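Local coordinates for arginyl-trna synthetase (Thermus thermophilus, PDB 1IQ0), which probably joins L-arginine to tRNA(Arg) in an ATP-dependent reaction, as a monomeric class I aminoacyl-tRNA synthetase, at residues 262-267 with 291-296; 279-284 with 364-369; 144-149 with 310-315. All blocks are in the same frame, centred on the assembly; numbering follows the deposited sequence.

Contact 1 of 3, residues 262-267 with 291-296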
# COMPACT_ATOMS: atom_id res chain seq x y z
N VAL A 262 3.57 -30.68 17.68
CA VAL A 262 2.36 -30.08 18.25
C VAL A 262 1.86 -31.13 19.24
O VAL A 262 1.38 -32.19 18.84
CB VAL A 262 1.28 -29.82 17.18
CG1 VAL A 262 -0.06 -29.52 17.84
CG2 VAL A 262 1.70 -28.64 16.31
N PHE A 263 1.96 -30.82 20.53
CA PHE A 263 1.57 -31.79 21.55
C PHE A 263 1.19 -31.14 22.87
O PHE A 263 1.38 -29.94 23.07
CB PHE A 263 2.74 -32.75 21.77
CG PHE A 263 4.03 -32.05 22.11
CD1 PHE A 263 4.31 -31.68 23.42
CD2 PHE A 263 4.93 -31.70 21.11
CE1 PHE A 263 5.48 -30.97 23.73
CE2 PHE A 263 6.10 -31.00 21.40
CZ PHE A 263 6.37 -30.63 22.71
N ARG A 264 0.68 -31.97 23.78
CA ARG A 264 0.27 -31.51 25.11
C ARG A 264 1.24 -31.99 26.18
O ARG A 264 1.27 -33.18 26.49
CB ARG A 264 -1.13 -32.02 25.46
CG ARG A 264 -2.27 -31.44 24.65
CD ARG A 264 -3.61 -31.75 25.30
NE ARG A 264 -4.72 -31.12 24.59
CZ ARG A 264 -5.12 -31.46 23.37
NH1 ARG A 264 -4.51 -32.43 22.71
NH2 ARG A 264 -6.14 -30.81 22.81
N PRO A 265 2.04 -31.08 26.75
CA PRO A 265 2.97 -31.52 27.79
C PRO A 265 2.18 -32.10 28.96
O PRO A 265 1.25 -31.47 29.47
CB PRO A 265 3.69 -30.22 28.16
CG PRO A 265 3.67 -29.44 26.88
CD PRO A 265 2.26 -29.67 26.39
N ARG A 266 2.54 -33.31 29.38
CA ARG A 266 1.85 -33.96 30.49
C ARG A 266 2.25 -33.35 31.83
O ARG A 266 1.59 -33.56 32.85
CB ARG A 266 2.14 -35.47 30.50
CG ARG A 266 3.61 -35.84 30.47
CD ARG A 266 3.99 -36.48 29.14
NE ARG A 266 3.76 -35.58 28.01
CZ ARG A 266 3.97 -35.91 26.73
NH1 ARG A 266 4.40 -37.13 26.42
NH2 ARG A 266 3.73 -35.03 25.77
N GLU A 267 3.34 -32.59 31.82
CA GLU A 267 3.85 -31.93 33.02
C GLU A 267 4.60 -30.66 32.63
O GLU A 267 4.87 -30.42 31.46
CB GLU A 267 4.79 -32.86 33.78
CG GLU A 267 4.11 -34.08 34.38
CD GLU A 267 5.07 -34.97 35.14
OE1 GLU A 267 5.96 -35.57 34.50
OE2 GLU A 267 4.94 -35.07 36.37
N VAL A 291 1.52 -21.27 22.41
CA VAL A 291 0.37 -21.98 22.97
C VAL A 291 -0.81 -21.86 22.02
O VAL A 291 -1.14 -20.76 21.58
CB VAL A 291 -0.03 -21.42 24.34
CG1 VAL A 291 -1.23 -22.19 24.89
CG2 VAL A 291 1.15 -21.50 25.30
N LEU A 292 -1.43 -22.99 21.68
CA LEU A 292 -2.59 -22.99 20.79
C LEU A 292 -3.84 -23.06 21.67
O LEU A 292 -4.76 -22.26 21.52
CB LEU A 292 -2.54 -24.20 19.84
CG LEU A 292 -1.35 -24.26 18.86
CD1 LEU A 292 -1.39 -25.54 18.05
CD2 LEU A 292 -1.40 -23.06 17.93
N LEU A 293 -3.86 -24.02 22.60
CA LEU A 293 -4.96 -24.18 23.54
C LEU A 293 -4.43 -24.12 24.97
O LEU A 293 -3.50 -24.85 25.31
CB LEU A 293 -5.67 -25.53 23.34
CG LEU A 293 -6.51 -25.76 22.08
CD1 LEU A 293 -7.10 -27.17 22.10
CD2 LEU A 293 -7.62 -24.73 22.02
N ARG A 294 -4.99 -23.24 25.79
CA ARG A 294 -4.55 -23.15 27.18
C ARG A 294 -5.08 -24.40 27.88
O ARG A 294 -5.98 -25.06 27.36
CB ARG A 294 -5.10 -21.89 27.85
CG ARG A 294 -4.71 -20.60 27.13
CD ARG A 294 -5.01 -19.36 27.97
NE ARG A 294 -4.80 -18.12 27.23
CZ ARG A 294 -5.60 -17.68 26.26
NH1 ARG A 294 -6.66 -18.39 25.90
NH2 ARG A 294 -5.33 -16.53 25.64
N SER A 295 -4.53 -24.72 29.05
CA SER A 295 -4.95 -25.91 29.79
C SER A 295 -6.45 -25.96 30.05
O SER A 295 -7.04 -27.04 30.08
CB SER A 295 -4.19 -26.00 31.12
OG SER A 295 -4.31 -24.80 31.87
N ASN A 296 -7.08 -24.80 30.24
CA ASN A 296 -8.51 -24.74 30.50
C ASN A 296 -9.34 -25.03 29.24
O ASN A 296 -10.57 -25.10 29.31
CB ASN A 296 -8.90 -23.38 31.08
CG ASN A 296 -8.65 -22.23 30.12
OD1 ASN A 296 -8.86 -21.07 30.45
ND2 ASN A 296 -8.19 -22.56 28.92

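Contact 2 of 3, residues 279-284 with 364-369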
# COMPACT_ATOMS: atom_id res chain seq x y z
N SER A 279 10.72 -24.54 17.23
CA SER A 279 12.18 -24.63 17.12
C SER A 279 12.71 -25.35 15.88
O SER A 279 13.73 -24.95 15.32
CB SER A 279 12.79 -25.25 18.38
OG SER A 279 12.43 -26.62 18.53
N PRO A 280 12.03 -26.41 15.42
CA PRO A 280 12.52 -27.12 14.23
C PRO A 280 12.46 -26.33 12.92
O PRO A 280 13.01 -26.76 11.91
CB PRO A 280 11.66 -28.38 14.20
CG PRO A 280 10.39 -27.94 14.83
CD PRO A 280 10.86 -27.10 15.98
N VAL A 281 11.79 -25.19 12.93
CA VAL A 281 11.68 -24.37 11.72
C VAL A 281 12.20 -22.97 11.97
O VAL A 281 12.56 -22.26 11.03
CB VAL A 281 10.22 -24.27 11.22
CG1 VAL A 281 9.71 -25.65 10.85
CG2 VAL A 281 9.34 -23.64 12.28
N ILE A 282 12.25 -22.57 13.24
CA ILE A 282 12.73 -21.25 13.62
C ILE A 282 13.83 -21.37 14.67
O ILE A 282 13.56 -21.54 15.86
CB ILE A 282 11.58 -20.38 14.19
CG1 ILE A 282 10.54 -20.11 13.10
CG2 ILE A 282 12.13 -19.08 14.75
CD1 ILE A 282 9.37 -19.29 13.56
N PRO A 283 15.10 -21.28 14.23
CA PRO A 283 16.27 -21.39 15.11
C PRO A 283 16.42 -20.20 16.06
O PRO A 283 15.92 -19.11 15.79
CB PRO A 283 17.42 -21.48 14.12
CG PRO A 283 16.96 -20.60 13.01
CD PRO A 283 15.52 -21.03 12.84
N GLY A 284 17.11 -20.44 17.17
CA GLY A 284 17.34 -19.38 18.14
C GLY A 284 16.10 -18.79 18.77
O GLY A 284 15.59 -17.77 18.30
N VAL A 364 2.73 -17.79 12.18
CA VAL A 364 2.12 -18.40 11.01
C VAL A 364 3.17 -19.06 10.13
O VAL A 364 2.93 -20.10 9.51
CB VAL A 364 1.32 -17.38 10.16
CG1 VAL A 364 0.35 -16.63 11.05
CG2 VAL A 364 2.25 -16.44 9.45
N ARG A 365 4.35 -18.44 10.08
CA ARG A 365 5.46 -18.97 9.29
C ARG A 365 5.73 -20.40 9.73
O ARG A 365 5.71 -21.33 8.92
CB ARG A 365 6.72 -18.13 9.51
CG ARG A 365 7.15 -17.30 8.30
CD ARG A 365 6.14 -16.20 7.98
NE ARG A 365 6.52 -15.45 6.78
CZ ARG A 365 7.63 -14.71 6.67
NH1 ARG A 365 8.47 -14.62 7.69
NH2 ARG A 365 7.89 -14.07 5.54
N ALA A 366 5.97 -20.57 11.03
CA ALA A 366 6.26 -21.88 11.60
C ALA A 366 5.08 -22.82 11.44
O ALA A 366 5.26 -24.01 11.17
CB ALA A 366 6.61 -21.73 13.08
N ALA A 367 3.87 -22.29 11.62
CA ALA A 367 2.66 -23.10 11.50
C ALA A 367 2.53 -23.62 10.08
O ALA A 367 2.22 -24.80 9.87
CB ALA A 367 1.44 -22.28 11.89
N LEU A 368 2.75 -22.75 9.10
CA LEU A 368 2.66 -23.18 7.71
C LEU A 368 3.72 -24.24 7.40
O LEU A 368 3.44 -25.21 6.69
CB LEU A 368 2.82 -21.98 6.77
CG LEU A 368 1.59 -21.07 6.61
CD1 LEU A 368 2.02 -19.75 5.99
CD2 LEU A 368 0.54 -21.76 5.75
N ALA A 369 4.92 -24.08 7.93
CA ALA A 369 5.99 -25.07 7.68
C ALA A 369 5.68 -26.41 8.35
O ALA A 369 5.73 -27.47 7.71
CB ALA A 369 7.34 -24.53 8.17

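Contact 3 of 3, residues 144-149 with 310-315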
# COMPACT_ATOMS: atom_id res chain seq x y z
N LEU A 144 -6.54 -9.31 -4.44
CA LEU A 144 -7.83 -9.30 -3.77
C LEU A 144 -7.64 -8.64 -2.42
O LEU A 144 -6.68 -8.93 -1.71
CB LEU A 144 -8.37 -10.72 -3.58
CG LEU A 144 -8.85 -11.46 -4.84
CD1 LEU A 144 -9.34 -12.85 -4.43
CD2 LEU A 144 -9.97 -10.67 -5.52
N VAL A 145 -8.54 -7.72 -2.08
CA VAL A 145 -8.47 -7.00 -0.82
C VAL A 145 -9.54 -7.52 0.15
O VAL A 145 -10.73 -7.54 -0.16
CB VAL A 145 -8.66 -5.48 -1.06
CG1 VAL A 145 -8.81 -4.74 0.27
CG2 VAL A 145 -7.46 -4.93 -1.82
N LEU A 146 -9.09 -7.94 1.32
CA LEU A 146 -10.00 -8.47 2.33
C LEU A 146 -10.06 -7.56 3.54
O LEU A 146 -9.04 -7.03 3.98
CB LEU A 146 -9.54 -9.86 2.75
CG LEU A 146 -10.31 -10.63 3.83
CD1 LEU A 146 -9.97 -12.11 3.73
CD2 LEU A 146 -9.97 -10.10 5.23
N ASN A 147 -11.27 -7.37 4.08
CA ASN A 147 -11.47 -6.56 5.27
C ASN A 147 -12.08 -7.49 6.33
O ASN A 147 -13.19 -7.99 6.15
CB ASN A 147 -12.40 -5.38 4.96
CG ASN A 147 -12.53 -4.40 6.12
OD1 ASN A 147 -13.12 -3.32 5.98
ND2 ASN A 147 -11.97 -4.76 7.27
N TYR A 148 -11.34 -7.75 7.41
CA TYR A 148 -11.78 -8.64 8.48
C TYR A 148 -12.66 -7.91 9.48
O TYR A 148 -12.26 -6.89 10.03
CB TYR A 148 -10.57 -9.24 9.20
CG TYR A 148 -10.89 -9.92 10.52
CD1 TYR A 148 -11.67 -11.08 10.55
CD2 TYR A 148 -10.43 -9.39 11.73
CE1 TYR A 148 -12.00 -11.70 11.76
CE2 TYR A 148 -10.75 -10.00 12.94
CZ TYR A 148 -11.53 -11.15 12.95
OH TYR A 148 -11.83 -11.77 14.14
N ILE A 149 -13.86 -8.44 9.72
CA ILE A 149 -14.81 -7.81 10.63
C ILE A 149 -14.97 -8.64 11.91
O ILE A 149 -15.56 -9.72 11.90
CB ILE A 149 -16.21 -7.66 9.95
CG1 ILE A 149 -16.05 -7.10 8.53
CG2 ILE A 149 -17.10 -6.74 10.77
CD1 ILE A 149 -15.42 -5.69 8.45
N PHE A 310 -4.62 -20.25 7.20
CA PHE A 310 -4.78 -21.49 6.45
C PHE A 310 -5.88 -21.38 5.40
O PHE A 310 -5.74 -21.88 4.28
CB PHE A 310 -5.09 -22.65 7.41
CG PHE A 310 -3.87 -23.26 8.07
CD1 PHE A 310 -3.98 -24.41 8.84
CD2 PHE A 310 -2.61 -22.68 7.91
CE1 PHE A 310 -2.86 -24.99 9.44
CE2 PHE A 310 -1.48 -23.25 8.51
CZ PHE A 310 -1.61 -24.41 9.28
N TRP A 311 -6.98 -20.72 5.76
CA TRP A 311 -8.09 -20.54 4.83
C TRP A 311 -7.68 -19.62 3.69
O TRP A 311 -7.98 -19.89 2.53
CB TRP A 311 -9.30 -19.94 5.55
CG TRP A 311 -10.40 -19.52 4.59
CD1 TRP A 311 -11.34 -20.33 4.01
CD2 TRP A 311 -10.61 -18.21 4.06
NE1 TRP A 311 -12.13 -19.59 3.14
CE2 TRP A 311 -11.70 -18.29 3.16
CE3 TRP A 311 -9.98 -16.97 4.26
CZ2 TRP A 311 -12.17 -17.17 2.46
CZ3 TRP A 311 -10.45 -15.86 3.56
CH2 TRP A 311 -11.54 -15.97 2.67
N LYS A 312 -6.98 -18.54 4.02
CA LYS A 312 -6.53 -17.58 3.02
C LYS A 312 -5.71 -18.26 1.93
O LYS A 312 -5.82 -17.90 0.75
CB LYS A 312 -5.67 -16.49 3.67
CG LYS A 312 -6.44 -15.50 4.54
CD LYS A 312 -5.50 -14.39 5.04
CE LYS A 312 -6.25 -13.30 5.80
NZ LYS A 312 -5.27 -12.30 6.33
N MET A 313 -4.88 -19.23 2.32
CA MET A 313 -4.04 -19.92 1.35
C MET A 313 -4.63 -21.24 0.83
O MET A 313 -3.93 -22.03 0.20
CB MET A 313 -2.64 -20.15 1.95
CG MET A 313 -1.89 -18.83 2.22
SD MET A 313 -0.29 -18.99 3.05
CE MET A 313 0.74 -17.81 2.05
N GLY A 314 -5.92 -21.46 1.08
CA GLY A 314 -6.58 -22.65 0.58
C GLY A 314 -6.32 -23.96 1.29
O GLY A 314 -6.75 -25.02 0.82
N ILE A 315 -5.63 -23.91 2.41
CA ILE A 315 -5.34 -25.10 3.17
C ILE A 315 -6.61 -25.60 3.85
O ILE A 315 -6.82 -26.80 3.99
CB ILE A 315 -4.25 -24.81 4.22
CG1 ILE A 315 -2.97 -24.38 3.50
CG2 ILE A 315 -4.03 -26.02 5.10
CD1 ILE A 315 -1.85 -23.92 4.44

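Contact 1 of 3, residues 262-267 with 291-296
Two side-chain pairs link these segments, Val262 with Leu292 and Arg264 with Leu293, and no hydrogen bond crosses between them. The apolar pair is buried: Val262 CG1 lies 4.2 Å from Leu292 CD1, a loose methyl-to-methyl contact. The second pair is mixed in character and nearer the surface. Arg264 runs extended from CG to NE, which carries its guanidinium across to the leucine, and NH2 comes to 3.8 Å from Leu293 CD1, the methyl lying oblique to the guanidinium plane. The charge itself is met on another nitrogen, since Arg264 NH1 forms a salt bridge with Glu257 OE1; the leucine therefore packs against a group already held by an acid. The backbones stay apart, with 9.0 Å from Val262 CA to Leu292 CA, because strand 274-277 runs between the two segments as the middle strand of a three-stranded antiparallel sheet. Leu292 and Leu293 both stand opposite Leu274 in a classic beta bulge, where the chain turns a corner. Among the helices around this small sheet, 248-256 touches Val262 and Leu292 through Leu256 and Leu293 through Leu253, while 301-312 meets Leu292 through Ala303 and Ile306.

Contact 2 of 3, residues 279-284 with 364-369
The backbone bond from Leu368 N to Val364 O, 2.7 Å long, belongs to the helical turn from which Ala366 meets Val281 and Ile282. Helix 361-370 is the longer of two helices in the connection between the adjacent parallel strands 348-354 and 380-390, a beta-alpha-beta crossover in the Rossmann-like catalytic fold of class I synthetases. Segment 279-284 has no regular structure; it lies in the loop that joins strands 274-277 and 289-291 of the small antiparallel sheet. All contacts between the two are apolar, and no hydrogen bond crosses. Ala366 and Ala369, one helical turn apart, offer only methyl groups, so the loop can come close: Val281 CA is 6.0 Å from Ala366 CA. Val281 straddles both alanines with its two branches. With CG1 beside the backbone N and anti to the carbonyl carbon (chi1 -62°), CG2 falls between N and the carbonyl carbon and is pressed against Ala366 CB at 3.4 Å, tighter than usual for two carbons. Ile282 reaches the same methyl from its far end, its chain extended through CG1 (chi2 179°) to bring CD1 to 3.7 Å from Ala366 CB. Leu370 and Ala362 of the same helix widen the patch, touching Val281 and Ile282 respectively. The other branch of Val281 turns to the next helical turn, where CG1 rests 3.7 Å from Ala369 CB.

Contact 3 of 3, residues 144-149 with 310-315
Leu146 reaches from its strand with a single methyl, CD1, to the benzo edge of Trp311 and the aliphatic end of Lys312. The CB of Leu146 points toward the helix, and with CG opposite the backbone N (chi1 179°) the side chain continues outward to CD1. This methyl lies 3.8 Å from Trp311 CZ3, in the plane of the indole and at its edge; it does not lie over a ring face. The tryptophan adopts a similar first torsion, with CG far from its own N (chi1 170°), and a chi2 of 81° turns the indole plane roughly perpendicular to the plane of CA, CB and CG, and the six-membered ring points to the leucine. The two side chains approach at a slant to each other. On the opposite, five-membered side of the indole, NE1 makes a weak hydrogen bond to Tyr342 O. Strand 141-149 is a parallel strand within the mixed sheet of the class I Rossmann-like catalytic domain, flanked by strands 104-108 and 236-239, and helix 301-312 covers it with its last turn. Val238, from the second of these flanking strands, touches both Leu146 and Trp311. Lys312 is stretched out along its full length, its methylene chain passing the leucine at 4.4 Å from CE to Leu146 CD1. This conformation takes the buried ammonium to the adjacent strand, where NZ forms a salt bridge with Glu108 OE2; a pairing of this kind would be expected to offset the cost of burying the charge. Beyond Lys312 the helix ends in a Schellman motif: Gly314, with positive phi, is the C-prime residue, and Ile315 N bonds back to Phe310 O at 2.8 Å.

How the contacts relate
The six segments follow one another as 144-149, 262-267, 279-284, 291-296, 310-315 and 364-369, so contact 1 is nested within the loop closed by contact 3, while contact 2 crosses both. Contacts 1 and 2 have centres 18 Å apart and do not touch, but both involve the small antiparallel sheet or its loops. Helix 301-312 lies between the two sheets, taking part in the surroundings of contact 1 and carrying one side of contact 3. Contacts 2 and 3, centres 21 Å apart, meet directly: Leu368 CD2 lies 3.5 Å from Ile315 CD1. The small sheet is thus tied through two helices to the central catalytic sheet.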